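Local coordinates for protein trans-4-hydroxy-L-proline dehydratase (Clostridioides difficile 70-100-2010, PDB 6VXC) that dehydrates trans-4-hydroxy-L-proline to (S)-1-pyrroline-5-carboxylate by glycyl radical chemistry in the anaerobic breakdown of hydroxyproline, at residues A[163-168]-A[489-494]; A[240-245]-A[260-265]; A[180-185]-A[458-463]. All coordinates share one frame; numbering follows the deposited sequence.

Contact 1: A[163-168]-A[489-494]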
loop_
_atom_site.group_PDB
_atom_site.type_symbol
_atom_site.label_atom_id
_atom_site.label_comp_id
_atom_site.label_asym_id
_atom_site.label_seq_id
_atom_site.Cartn_x
_atom_site.Cartn_y
_atom_site.Cartn_z
ATOM N N ALA A 163 -14.716 -19.596 1.953
ATOM C CA ALA A 163 -13.650 -19.223 1.030
ATOM C C ALA A 163 -12.585 -18.395 1.735
ATOM O O ALA A 163 -11.390 -18.666 1.607
ATOM C CB ALA A 163 -14.246 -18.466 -0.158
ATOM N N TYR A 164 -13.008 -17.416 2.536
ATOM C CA TYR A 164 -12.068 -16.615 3.314
ATOM C C TYR A 164 -11.208 -17.493 4.216
ATOM O O TYR A 164 -9.970 -17.419 4.189
ATOM C CB TYR A 164 -12.857 -15.570 4.121
ATOM C CG TYR A 164 -12.087 -14.838 5.202
ATOM C CD1 TYR A 164 -11.151 -13.853 4.889
ATOM C CD2 TYR A 164 -12.344 -15.091 6.546
ATOM C CE1 TYR A 164 -10.469 -13.179 5.884
ATOM C CE2 TYR A 164 -11.680 -14.419 7.547
ATOM C CZ TYR A 164 -10.744 -13.469 7.217
ATOM O OH TYR A 164 -10.100 -12.830 8.247
ATOM N N GLU A 165 -11.849 -18.390 4.966
ATOM C CA GLU A 165 -11.116 -19.246 5.893
ATOM C C GLU A 165 -10.167 -20.188 5.172
ATOM O O GLU A 165 -9.137 -20.565 5.735
ATOM C CB GLU A 165 -12.097 -20.037 6.753
ATOM C CG GLU A 165 -12.648 -19.232 7.880
ATOM C CD GLU A 165 -13.817 -19.917 8.541
ATOM O OE1 GLU A 165 -14.048 -21.114 8.240
ATOM O OE2 GLU A 165 -14.508 -19.255 9.344
ATOM N N ALA A 166 -10.493 -20.583 3.944
ATOM C CA ALA A 166 -9.658 -21.490 3.161
ATOM C C ALA A 166 -8.500 -20.804 2.438
ATOM O O ALA A 166 -7.689 -21.491 1.815
ATOM C CB ALA A 166 -10.514 -22.214 2.124
ATOM N N GLY A 167 -8.410 -19.484 2.480
ATOM C CA GLY A 167 -7.350 -18.795 1.779
ATOM C C GLY A 167 -7.600 -18.567 0.305
ATOM O O GLY A 167 -6.638 -18.359 -0.435
ATOM N N MET A 168 -8.867 -18.578 -0.145
ATOM C CA MET A 168 -9.171 -18.219 -1.526
ATOM C C MET A 168 -8.948 -16.729 -1.779
ATOM O O MET A 168 -8.670 -16.323 -2.909
ATOM C CB MET A 168 -10.625 -18.577 -1.882
ATOM C CG MET A 168 -10.994 -20.051 -1.764
ATOM S SD MET A 168 -9.807 -21.143 -2.614
ATOM C CE MET A 168 -9.818 -20.519 -4.305
ATOM N N SER A 489 -8.303 -27.528 3.024
ATOM C CA SER A 489 -9.318 -27.405 4.065
ATOM C C SER A 489 -10.269 -28.593 4.088
ATOM O O SER A 489 -11.071 -28.692 5.019
ATOM C CB SER A 489 -10.123 -26.116 3.907
ATOM O OG SER A 489 -10.991 -26.204 2.796
ATOM N N LYS A 490 -10.193 -29.488 3.097
ATOM C CA LYS A 490 -11.040 -30.680 3.036
ATOM C C LYS A 490 -12.520 -30.305 3.079
ATOM O O LYS A 490 -13.339 -30.982 3.699
ATOM C CB LYS A 490 -10.672 -31.656 4.156
ATOM C CG LYS A 490 -9.479 -32.574 3.812
ATOM C CD LYS A 490 -8.559 -32.793 5.009
ATOM C CE LYS A 490 -8.124 -34.238 5.181
ATOM N NZ LYS A 490 -7.710 -34.878 3.896
ATOM N N LYS A 491 -12.860 -29.204 2.414
ATOM C CA LYS A 491 -14.230 -28.732 2.306
ATOM C C LYS A 491 -14.548 -28.424 0.853
ATOM O O LYS A 491 -13.651 -28.169 0.038
ATOM C CB LYS A 491 -14.481 -27.477 3.147
ATOM C CG LYS A 491 -14.195 -27.663 4.614
ATOM C CD LYS A 491 -15.020 -26.716 5.483
ATOM C CE LYS A 491 -14.921 -25.275 5.067
ATOM N NZ LYS A 491 -15.529 -24.353 6.093
ATOM N N GLN A 492 -15.844 -28.439 0.544
ATOM C CA GLN A 492 -16.343 -27.990 -0.753
ATOM C C GLN A 492 -16.381 -26.465 -0.742
ATOM O O GLN A 492 -17.298 -25.860 -0.188
ATOM C CB GLN A 492 -17.727 -28.572 -1.024
ATOM C CG GLN A 492 -18.255 -28.288 -2.424
ATOM C CD GLN A 492 -17.503 -29.050 -3.511
ATOM O OE1 GLN A 492 -16.711 -29.941 -3.227
ATOM N NE2 GLN A 492 -17.735 -28.682 -4.756
ATOM N N ILE A 493 -15.410 -25.837 -1.397
ATOM C CA ILE A 493 -15.271 -24.385 -1.392
ATOM C C ILE A 493 -15.806 -23.771 -2.679
ATOM O O ILE A 493 -16.453 -22.727 -2.645
ATOM C CB ILE A 493 -13.792 -23.991 -1.148
ATOM C CG1 ILE A 493 -13.333 -24.468 0.242
ATOM C CG2 ILE A 493 -13.548 -22.490 -1.377
ATOM C CD1 ILE A 493 -14.145 -23.883 1.376
ATOM N N GLY A 494 -15.579 -24.426 -3.808
ATOM C CA GLY A 494 -16.040 -23.967 -5.100
ATOM C C GLY A 494 -17.282 -24.693 -5.580
ATOM O O GLY A 494 -18.053 -25.247 -4.791
#
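Ile493 reaches the C-terminal turn of helix 158-166 with both branches of its side chain. Its CG2 methyl meets CG of Met168 at 3.6 Å, the closest approach between 163-168 and 489-494, and lies 4.1 Å from CA of Ala163. The other branch ends in CD1, 4.1 Å from CB of Ala166. CG1 stands anti to the carbonyl carbon (chi1 -63°) and CG2 anti to the backbone N; this rotation sends CG2 toward Met168 and CD1 toward Ala166, spanning the ridge made by Ala163 and Ala166, about one helical turn apart. Small alanines suit that ridge because they let the branched isoleucine lie close to the helix. Met168, bent at chi2 and chi3, sets CG against CG2 of Ile493 and turns its end away from it, and the cluster continues onto Leu479 of helix 473-481 and Met520 of helix 506-538.

Toward solvent the contact thins out. Glu165 and Lys491 cross obliquely, but OE1 of Glu165 and NZ of Lys491 stay 4.2 Å apart, too far for a salt bridge; their opposite charges probably attract only weakly in water. Ser489 presents OG to CB of Ala166 at 4.1 Å, while its hydroxyl is hydrogen-bonded to Asp486.

No hydrogen bond joins the segments. The helix closes within itself: Met168 N bonds to Ala163 O (3.1 Å) and Gly167 N to Tyr164 O (3.1 Å). Gly167 takes a positive phi of 82°, where a CB would press on the carbonyl oxygen of Ala166. This is a Schellman motif ending a helix, packed against the short antiparallel hairpin of strands 485-486 and 491-492.

Contact 2: A[240-245]-A[260-265]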
loop_
_atom_site.group_PDB
_atom_site.type_symbol
_atom_site.label_atom_id
_atom_site.label_comp_id
_atom_site.label_asym_id
_atom_site.label_seq_id
_atom_site.Cartn_x
_atom_site.Cartn_y
_atom_site.Cartn_z
ATOM N N GLU A 240 1.222 26.774 21.067
ATOM C CA GLU A 240 1.292 26.948 22.517
ATOM C C GLU A 240 2.329 26.023 23.136
ATOM O O GLU A 240 3.150 26.453 23.952
ATOM C CB GLU A 240 -0.079 26.690 23.150
ATOM C CG GLU A 240 -1.089 27.826 23.001
ATOM C CD GLU A 240 -2.520 27.396 23.351
ATOM O OE1 GLU A 240 -2.682 26.354 24.030
ATOM O OE2 GLU A 240 -3.477 28.090 22.935
ATOM N N LYS A 241 2.273 24.734 22.795
ATOM C CA LYS A 241 3.247 23.784 23.322
ATOM C C LYS A 241 4.663 24.253 23.034
ATOM O O LYS A 241 5.532 24.231 23.914
ATOM C CB LYS A 241 3.010 22.403 22.714
ATOM C CG LYS A 241 4.015 21.322 23.093
ATOM C CD LYS A 241 3.761 20.750 24.470
ATOM C CE LYS A 241 4.629 19.515 24.691
ATOM N NZ LYS A 241 4.511 18.974 26.077
ATOM N N ALA A 242 4.908 24.709 21.805
ATOM C CA ALA A 242 6.251 25.136 21.443
ATOM C C ALA A 242 6.700 26.327 22.283
ATOM O O ALA A 242 7.834 26.344 22.778
ATOM C CB ALA A 242 6.313 25.463 19.951
ATOM N N ARG A 243 5.820 27.320 22.472
ATOM C CA ARG A 243 6.188 28.515 23.239
ATOM C C ARG A 243 6.373 28.208 24.716
ATOM O O ARG A 243 7.255 28.773 25.368
ATOM C CB ARG A 243 5.137 29.605 23.063
ATOM C CG ARG A 243 5.085 30.128 21.673
ATOM C CD ARG A 243 4.196 31.330 21.532
ATOM N NE ARG A 243 4.510 31.980 20.267
ATOM C CZ ARG A 243 3.771 31.900 19.170
ATOM N NH1 ARG A 243 2.629 31.216 19.176
ATOM N NH2 ARG A 243 4.178 32.512 18.066
ATOM N N GLN A 244 5.530 27.341 25.264
ATOM C CA GLN A 244 5.685 26.931 26.650
ATOM C C GLN A 244 7.020 26.222 26.861
ATOM O O GLN A 244 7.681 26.422 27.887
ATOM C CB GLN A 244 4.492 26.062 27.039
ATOM C CG GLN A 244 4.712 25.021 28.100
ATOM C CD GLN A 244 3.530 24.062 28.172
ATOM O OE1 GLN A 244 2.376 24.490 28.305
ATOM N NE2 GLN A 244 3.806 22.760 28.049
ATOM N N MET A 245 7.455 25.424 25.877
ATOM C CA MET A 245 8.772 24.799 25.951
ATOM C C MET A 245 9.889 25.812 25.735
ATOM O O MET A 245 10.984 25.652 26.283
ATOM C CB MET A 245 8.885 23.665 24.930
ATOM C CG MET A 245 8.061 22.450 25.261
ATOM S SD MET A 245 8.176 21.195 23.974
ATOM C CE MET A 245 9.868 20.656 24.165
ATOM N N LEU A 260 10.669 29.015 16.130
ATOM C CA LEU A 260 10.359 28.806 14.723
ATOM C C LEU A 260 9.193 27.840 14.555
ATOM O O LEU A 260 8.322 28.058 13.709
ATOM C CB LEU A 260 11.591 28.293 13.984
ATOM C CG LEU A 260 11.367 27.897 12.525
ATOM C CD1 LEU A 260 10.809 29.054 11.702
ATOM C CD2 LEU A 260 12.675 27.409 11.952
ATOM N N ILE A 261 9.151 26.781 15.360
ATOM C CA ILE A 261 8.023 25.854 15.310
ATOM C C ILE A 261 6.723 26.591 15.595
ATOM O O ILE A 261 5.744 26.479 14.846
ATOM C CB ILE A 261 8.233 24.692 16.293
ATOM C CG1 ILE A 261 9.392 23.812 15.829
ATOM C CG2 ILE A 261 6.958 23.859 16.407
ATOM C CD1 ILE A 261 9.807 22.780 16.856
ATOM N N ALA A 262 6.714 27.394 16.661
ATOM C CA ALA A 262 5.512 28.123 17.038
ATOM C C ALA A 262 5.061 29.054 15.923
ATOM O O ALA A 262 3.874 29.092 15.594
ATOM C CB ALA A 262 5.756 28.894 18.335
ATOM N N GLU A 263 5.995 29.792 15.307
ATOM C CA GLU A 263 5.651 30.661 14.175
ATOM C C GLU A 263 5.069 29.876 13.004
ATOM O O GLU A 263 4.181 30.363 12.297
ATOM C CB GLU A 263 6.880 31.430 13.684
ATOM C CG GLU A 263 7.310 32.617 14.523
ATOM C CD GLU A 263 8.749 33.057 14.220
ATOM O OE1 GLU A 263 9.346 33.742 15.082
ATOM O OE2 GLU A 263 9.262 32.744 13.114
ATOM N N THR A 264 5.613 28.694 12.734
ATOM C CA THR A 264 5.094 27.892 11.635
ATOM C C THR A 264 3.667 27.448 11.921
ATOM O O THR A 264 2.799 27.524 11.047
ATOM C CB THR A 264 6.032 26.708 11.403
ATOM O OG1 THR A 264 7.353 27.204 11.157
ATOM C CG2 THR A 264 5.574 25.827 10.241
ATOM N N CYS A 265 3.410 27.001 13.149
ATOM C CA CYS A 265 2.086 26.546 13.553
ATOM C C CYS A 265 1.087 27.695 13.738
ATOM O O CYS A 265 -0.124 27.449 13.742
ATOM C CB CYS A 265 2.213 25.718 14.834
ATOM S SG CYS A 265 3.261 24.227 14.645
#
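Ala262 directs its CB into the angle between Ala242 and Arg243, two consecutive residues of the facing helix. The methyls of Ala242 and Ala262 meet with their CB atoms 3.8 Å apart, and the side chain of Arg243 arches over the same Ala262 methyl. CG of Arg243 lies 3.6 Å from CB of Ala262. Farther along, that methyl sits over the centre of one face of the guanidinium, 3.7 Å above its plane. The chain of Arg243 is extended from CG to NE (chi2 -172°, chi3 164°), which carries the flat group across to the neighbouring helix, where NH2 forms a salt bridge with Asp266. On the buried flank, Ile261 places CG2 anti to its backbone N and brings this methyl to 3.9 Å from CB of Ala242.

The short helical segments run antiparallel, at 159° between their directions. Alanine suits both central positions, since a single methyl from each side lets the axes come within 8.1 Å; Ile261 adds bulk where a loop bearing Val90 covers the contact.

Helices 214-248 and 252-267 thus form an antiparallel helical hairpin. Its chemistry is divided: the methyl contacts exclude water at the buried centre, whereas arginine covers the exposed margin with its aliphatic stem and the face of its guanidinium, while NH2 pairs with Asp266 on the opposite helix.

Contact 3: A[180-185]-A[458-463]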
loop_
_atom_site.group_PDB
_atom_site.type_symbol
_atom_site.label_atom_id
_atom_site.label_comp_id
_atom_site.label_asym_id
_atom_site.label_seq_id
_atom_site.Cartn_x
_atom_site.Cartn_y
_atom_site.Cartn_z
ATOM N N HIS A 180 -6.020 4.095 1.384
ATOM C CA HIS A 180 -5.366 3.882 0.102
ATOM C C HIS A 180 -5.475 5.118 -0.787
ATOM O O HIS A 180 -5.858 5.022 -1.951
ATOM C CB HIS A 180 -5.938 2.657 -0.618
ATOM C CG HIS A 180 -5.039 2.137 -1.692
ATOM N ND1 HIS A 180 -5.076 2.610 -2.985
ATOM C CD2 HIS A 180 -4.062 1.202 -1.663
ATOM C CE1 HIS A 180 -4.160 1.988 -3.707
ATOM N NE2 HIS A 180 -3.531 1.128 -2.927
ATOM N N THR A 181 -5.096 6.281 -0.253
ATOM C CA THR A 181 -5.286 7.524 -0.997
ATOM C C THR A 181 -4.082 8.463 -0.818
ATOM O O THR A 181 -3.214 8.249 0.032
ATOM C CB THR A 181 -6.614 8.199 -0.593
ATOM O OG1 THR A 181 -6.961 9.192 -1.564
ATOM C CG2 THR A 181 -6.504 8.859 0.758
ATOM N N VAL A 182 -4.034 9.510 -1.648
ATOM C CA VAL A 182 -2.853 10.361 -1.813
ATOM C C VAL A 182 -3.293 11.817 -1.821
ATOM O O VAL A 182 -4.310 12.170 -2.423
ATOM C CB VAL A 182 -2.080 10.005 -3.107
ATOM C CG1 VAL A 182 -0.842 10.926 -3.335
ATOM C CG2 VAL A 182 -1.640 8.537 -3.066
ATOM N N CYS A 183 -2.507 12.666 -1.177
ATOM C CA CYS A 183 -2.825 14.081 -1.089
ATOM C C CYS A 183 -2.692 14.751 -2.454
ATOM O O CYS A 183 -1.793 14.432 -3.233
ATOM C CB CYS A 183 -1.886 14.749 -0.082
ATOM S SG CYS A 183 -2.387 16.374 0.477
ATOM N N GLY A 184 -3.604 15.660 -2.750
ATOM C CA GLY A 184 -3.499 16.536 -3.905
ATOM C C GLY A 184 -2.785 17.829 -3.562
ATOM O O GLY A 184 -1.935 17.878 -2.669
ATOM N N ASP A 185 -3.176 18.910 -4.233
ATOM C CA ASP A 185 -2.544 20.206 -4.026
ATOM C C ASP A 185 -3.401 21.167 -3.216
ATOM O O ASP A 185 -2.974 22.294 -2.971
ATOM C CB ASP A 185 -2.186 20.860 -5.368
ATOM C CG ASP A 185 -3.413 21.269 -6.175
ATOM O OD1 ASP A 185 -4.537 20.914 -5.788
ATOM O OD2 ASP A 185 -3.249 21.941 -7.216
ATOM N N GLY A 458 -3.426 5.856 -9.412
ATOM C CA GLY A 458 -4.551 6.656 -8.970
ATOM C C GLY A 458 -4.394 8.113 -9.331
ATOM O O GLY A 458 -3.293 8.594 -9.622
ATOM N N CYS A 459 -5.506 8.822 -9.287
ATOM C CA CYS A 459 -5.518 10.251 -9.557
ATOM C C CYS A 459 -5.473 11.000 -8.217
ATOM O O CYS A 459 -6.503 11.197 -7.559
ATOM C CB CYS A 459 -6.725 10.625 -10.403
ATOM S SG CYS A 459 -6.698 12.369 -10.849
ATOM N N PHE A 460 -4.266 11.427 -7.838
ATOM C CA PHE A 460 -3.970 11.925 -6.489
ATOM C C PHE A 460 -4.862 13.096 -6.103
ATOM O O PHE A 460 -4.962 14.075 -6.834
ATOM C CB PHE A 460 -2.498 12.360 -6.414
ATOM C CG PHE A 460 -1.508 11.244 -6.622
ATOM C CD1 PHE A 460 -1.898 9.913 -6.549
ATOM C CD2 PHE A 460 -0.168 11.538 -6.884
ATOM C CE1 PHE A 460 -0.971 8.884 -6.727
ATOM C CE2 PHE A 460 0.758 10.522 -7.062
ATOM C CZ PHE A 460 0.363 9.199 -6.982
ATOM N N GLY A 461 -5.500 12.998 -4.948
ATOM C CA GLY A 461 -6.372 14.054 -4.465
ATOM C C GLY A 461 -7.731 14.145 -5.131
ATOM O O GLY A 461 -8.494 15.051 -4.802
ATOM N N LYS A 462 -8.060 13.253 -6.067
ATOM C CA LYS A 462 -9.340 13.339 -6.759
ATOM C C LYS A 462 -10.045 11.985 -6.875
ATOM O O LYS A 462 -11.056 11.888 -7.581
ATOM C CB LYS A 462 -9.159 13.921 -8.157
ATOM C CG LYS A 462 -8.561 15.315 -8.238
ATOM C CD LYS A 462 -8.248 15.659 -9.688
ATOM C CE LYS A 462 -8.063 17.164 -9.909
ATOM N NZ LYS A 462 -7.229 17.771 -8.862
ATOM N N GLU A 463 -9.545 10.943 -6.219
ATOM C CA GLU A 463 -10.035 9.596 -6.460
ATOM C C GLU A 463 -10.067 8.819 -5.159
ATOM O O GLU A 463 -9.160 8.931 -4.331
ATOM C CB GLU A 463 -9.151 8.855 -7.500
ATOM C CG GLU A 463 -9.623 7.445 -7.806
ATOM C CD GLU A 463 -8.854 6.773 -8.940
ATOM O OE1 GLU A 463 -7.783 7.291 -9.343
ATOM O OE2 GLU A 463 -9.327 5.722 -9.432
HETATM O O HOH W 1 -6.680 10.504 -4.289
#
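Val182 lies over one face of the Phe460 ring, its CG1 methyl 3.5 Å from the ring centroid and 19° off the normal, a CH-pi contact offset toward the rim. CG1 stands anti to the backbone N (chi1 178°), while CG2 is turned toward CE1 of the ring at 3.7 Å. A beta-branched residue suits this place because one methyl can cover the face while the other sits at the rim. Phe460 also touches Tyr465.

Beside this apolar overlap the backbones draw together. Gly461 N gives a weak, bent hydrogen bond to Val182 O (2.9 Å, 123°), and Gly461 CA comes 3.6 Å from Gly184 N. A CB on Gly461 would clash with Gly184 CA, so glycine fits here, as its positive phi also suggests. One water bonds to Thr181 OG1 (3.0 Å), donates to Glu463 O (2.9 Å) and weakly accepts from Gly461 N. Glu463 braces its own loop: OE1 accepts from Cys459 N at 2.7 Å, and OE2 meets Lys441 and Thr567.

His180 hydrogen-bonds to Glu456, the probable proton acceptor, two residues before 458-463. The arrangement is consistent with a second shell of the glycyl radical enzyme active site, near the loop that carries the probable radical cysteine, Cys454.

Contact 3 is the most central of the three and almost wholly buried, whereas contacts 1 and 2 lie farther out, each with a buried apolar centre and an exposed charged margin. All belong to the pyruvate formate lyase-like part of the chain but join different elements: a helix end and a hairpin in contact 1, two successive helices in contact 2, and two irregular loops in contact 3. Contacts 1 and 2 rely mainly on apolar contacts, with the face of an arginine in contact 2, and have no hydrogen bond between their segments; contact 3 combines an aromatic face with backbone and water-mediated bonds. Its nearest atoms are about 17 Å from contact 1 and about 16 Å from contact 2.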